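Local coordinates for uncharacterized protein (Sulfolobus solfataricus, PDB 3EXC) that acts as a single-strand-specific RNA endonuclease of the Cas2 family, part of CRISPR antiviral immunity, and works as a homodimer with magnesium as cofactor, at residues A[13-16]-A[17-20]; A[57-60]-A[61-64]. The protein carries 2 engineered substitutions. All coordinates share one frame; numbering follows the deposited sequence.

In the fold
Contact 1 comes first along the chain. It joins 13-16 to 17-20 where the loop after strand 5-11 turns into helix 15-27. Contact 2, 57-60 with 61-64, follows helix 47-57 and leads into strand 64-70. In this ferredoxin-like fold their centres are about 10 Å apart, on the same side of the chain's centre, and they touch. Ser13 N lies 3.0 Å from Asp63 OD1, a probable hydrogen bond, and Lys17 CD packs 3.2 Å from Ile57 O. Strands 5-11 and 64-70 are antiparallel neighbours. The two loops therefore meet at the end of strand 5-11 that carries Asp11, the predicted magnesium-binding residue.

Contact 1 (A[13-16]-A[17-20]); sequences SDDS and KRNK
Lys17 lays its chain across the side chain of Asp14, the N-cap residue of helix 15-27. This is the first turn of the first helix in the ferredoxin-like fold. Asp14 OD1 takes a hydrogen bond from Ser16 N at 3.0 Å, with the donor above the carboxylate plane. The cap puts a negative charge at the helix start, which probably suits the helix dipole. Lys17 and Asp14 cross at about a right angle. The touching is done by carbon: Lys17 CE lies 3.7 Å from Asp14 OD2. Lys17 NZ stops 4.1 Å from Asp14 OD2, too far for a salt bridge, though the opposite charges probably still attract. The lysine also lies against Val12 and Asp59.

Arg18 N gives its N-H to Asp14 O at 2.9 Å, an almost straight bond. Its side chain leaves with CG anti to the backbone N (chi1 177°) and then bends at chi3, which swings the guanidinium back to the start of the helix. There Arg18 NH2 makes a salt bridge of 2.6 Å to Asp15 OD2. The carboxylate oxygen meets the edge of the guanidinium, but the two planes are 70° apart, and OD2 alone makes the bridge. Arg35 is a second positive charge close by, so the bridge may offset some repulsion.

Asn19 N reaches Asp15 O only in a weak bond of 3.5 Å. Lys20 N continues the helical pattern with a bond to Ser16 O at 3.2 Å, and Lys20 CB rests 3.7 Å from that oxygen.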
# COMPACT_ATOMS: atom_id res chain seq x y z
N SER A 13 12.41 -4.55 5.94
CA SER A 13 13.48 -5.51 5.54
C SER A 13 13.62 -6.77 6.39
O SER A 13 13.53 -7.86 5.83
CB SER A 13 14.85 -4.82 5.35
OG SER A 13 14.86 -4.23 4.04
N ASP A 14 13.83 -6.65 7.69
CA ASP A 14 13.91 -7.85 8.58
C ASP A 14 12.61 -8.73 8.61
O ASP A 14 11.56 -8.32 9.15
CB ASP A 14 14.33 -7.38 9.98
CG ASP A 14 14.59 -8.51 10.94
OD1 ASP A 14 14.30 -9.68 10.65
OD2 ASP A 14 15.13 -8.21 12.02
N ASP A 15 12.69 -9.94 8.03
CA ASP A 15 11.61 -10.97 8.04
C ASP A 15 10.85 -11.07 9.36
O ASP A 15 9.62 -11.20 9.39
CB ASP A 15 12.20 -12.38 7.74
CG ASP A 15 11.85 -12.92 6.34
OD1 ASP A 15 11.96 -14.16 6.12
OD2 ASP A 15 11.48 -12.11 5.45
N SER A 16 11.59 -11.03 10.45
CA SER A 16 11.03 -11.20 11.75
C SER A 16 10.26 -9.97 12.25
O SER A 16 9.23 -10.10 12.90
CB SER A 16 12.17 -11.57 12.67
OG SER A 16 11.75 -11.42 13.99
N LYS A 17 10.78 -8.78 11.94
CA LYS A 17 10.08 -7.54 12.25
C LYS A 17 8.82 -7.43 11.44
O LYS A 17 7.81 -6.96 11.96
CB LYS A 17 10.94 -6.30 11.98
CG LYS A 17 12.12 -6.11 12.93
CD LYS A 17 12.67 -4.71 12.76
CE LYS A 17 14.18 -4.70 12.57
NZ LYS A 17 14.94 -4.59 13.84
N ARG A 18 8.86 -7.85 10.17
CA ARG A 18 7.65 -7.82 9.35
C ARG A 18 6.47 -8.59 9.96
O ARG A 18 5.35 -8.11 9.97
CB ARG A 18 7.87 -8.27 7.89
CG ARG A 18 6.56 -8.30 7.01
CD ARG A 18 6.78 -8.22 5.48
NE ARG A 18 7.69 -9.30 5.16
CZ ARG A 18 9.02 -9.19 5.24
NH1 ARG A 18 9.55 -8.02 5.57
NH2 ARG A 18 9.84 -10.21 4.98
N ASN A 19 6.67 -9.78 10.50
CA ASN A 19 5.47 -10.39 11.03
C ASN A 19 5.12 -10.06 12.46
O ASN A 19 3.96 -10.21 12.81
CB ASN A 19 5.44 -11.87 10.81
CG ASN A 19 6.74 -12.48 11.03
OD1 ASN A 19 6.93 -13.64 10.67
ND2 ASN A 19 7.67 -11.73 11.61
N LYS A 20 6.07 -9.59 13.27
CA LYS A 20 5.70 -8.88 14.49
C LYS A 20 4.72 -7.75 14.16
O LYS A 20 3.69 -7.60 14.82
CB LYS A 20 6.91 -8.29 15.13
CG LYS A 20 6.70 -7.89 16.58
CD LYS A 20 8.04 -7.44 17.25
CE LYS A 20 8.08 -7.79 18.69
NZ LYS A 20 9.44 -7.55 19.25

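Contact 2 (A[57-60]-A[61-64]); sequences IVDT and NTDI
Asp59 and Thr62 set their side chains across each other at about a right angle. With chi1 at 179°, Asp59 CG lies beside its own carbonyl carbon, and the carboxylate extends along the turn. Asp59 OD1 takes the N-H of Asn61 N at 2.7 Å, and the donor comes in nearly along the C-O axis. Asp59 OD2 receives a weak bond from Thr62 OG1 at 3.2 Å. The firm bond to OD1 and the weak one to OD2 probably limit rotation of the group.

The OD1 bond makes an Asx turn. It is laid over a type I beta turn, Asp59 to Thr62, closed by Thr62 N on Asp59 O at 3.2 Å. Asp59 O also accepts from Asp63 N at 2.7 Å. That second donor lies nearly in line with the C=O bond, while Thr62 N sits above the carbonyl plane. The whole turn leads from helix 47-57 into strand 64-70.

Asp63 points its side chain back at the start of the turn. Asp63 OD2 accepts from Asp59 N at 3.1 Å, the N-H approaching well out of the plane of the carboxylate, and lies 3.8 Å from Val58 CB. Val58 also packs on Ile81 of the second subunit. The other oxygen, Asp63 OD1, accepts from Ser13 N, in the loop that follows Asp11.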
# COMPACT_ATOMS: atom_id res chain seq x y z
N ILE A 57 8.36 -1.15 16.44
CA ILE A 57 8.66 -2.43 15.80
C ILE A 57 9.63 -2.30 14.63
O ILE A 57 10.52 -3.12 14.46
CB ILE A 57 7.35 -3.16 15.29
CG1 ILE A 57 6.53 -3.67 16.48
CG2 ILE A 57 7.72 -4.38 14.34
CD1 ILE A 57 5.10 -4.03 16.08
N VAL A 58 9.42 -1.32 13.77
CA VAL A 58 10.22 -1.30 12.56
C VAL A 58 11.55 -0.60 12.85
O VAL A 58 11.65 0.17 13.83
CB VAL A 58 9.48 -0.57 11.41
CG1 VAL A 58 8.09 -1.25 11.18
CG2 VAL A 58 9.41 0.95 11.66
N ASP A 59 12.56 -0.88 12.00
CA ASP A 59 13.83 -0.11 11.98
C ASP A 59 13.59 1.16 11.21
O ASP A 59 13.49 1.16 10.03
CB ASP A 59 14.93 -0.93 11.31
CG ASP A 59 16.28 -0.20 11.23
OD1 ASP A 59 16.38 1.08 11.19
OD2 ASP A 59 17.27 -0.96 11.15
N THR A 60 13.53 2.26 11.92
CA THR A 60 13.31 3.58 11.35
C THR A 60 14.39 4.19 10.43
O THR A 60 14.14 5.19 9.72
CB THR A 60 13.02 4.45 12.52
OG1 THR A 60 11.64 4.25 12.81
CG2 THR A 60 13.36 5.96 12.29
N ASN A 61 15.58 3.58 10.39
CA ASN A 61 16.58 4.07 9.46
C ASN A 61 16.50 3.40 8.14
O ASN A 61 17.10 3.89 7.21
CB ASN A 61 17.97 3.87 10.02
CG ASN A 61 18.10 4.51 11.36
OD1 ASN A 61 18.19 3.80 12.38
ND2 ASN A 61 17.99 5.86 11.40
N THR A 62 15.76 2.29 8.09
CA THR A 62 15.80 1.26 7.05
C THR A 62 14.44 1.01 6.46
O THR A 62 14.35 0.71 5.29
CB THR A 62 16.19 -0.11 7.70
OG1 THR A 62 17.55 -0.05 8.09
CG2 THR A 62 15.90 -1.39 6.81
N ASP A 63 13.41 0.98 7.32
CA ASP A 63 12.07 0.58 6.91
C ASP A 63 11.25 1.80 6.58
O ASP A 63 11.72 2.93 6.90
CB ASP A 63 11.42 -0.30 7.96
CG ASP A 63 12.21 -1.56 8.16
OD1 ASP A 63 12.97 -1.91 7.19
OD2 ASP A 63 12.13 -2.18 9.26
N ILE A 64 10.12 1.58 5.89
CA ILE A 64 9.19 2.64 5.51
C ILE A 64 7.81 2.10 5.77
O ILE A 64 7.51 0.98 5.38
CB ILE A 64 9.22 3.02 4.01
CG1 ILE A 64 10.62 3.36 3.55
CG2 ILE A 64 8.43 4.30 3.78
CD1 ILE A 64 10.86 3.06 2.04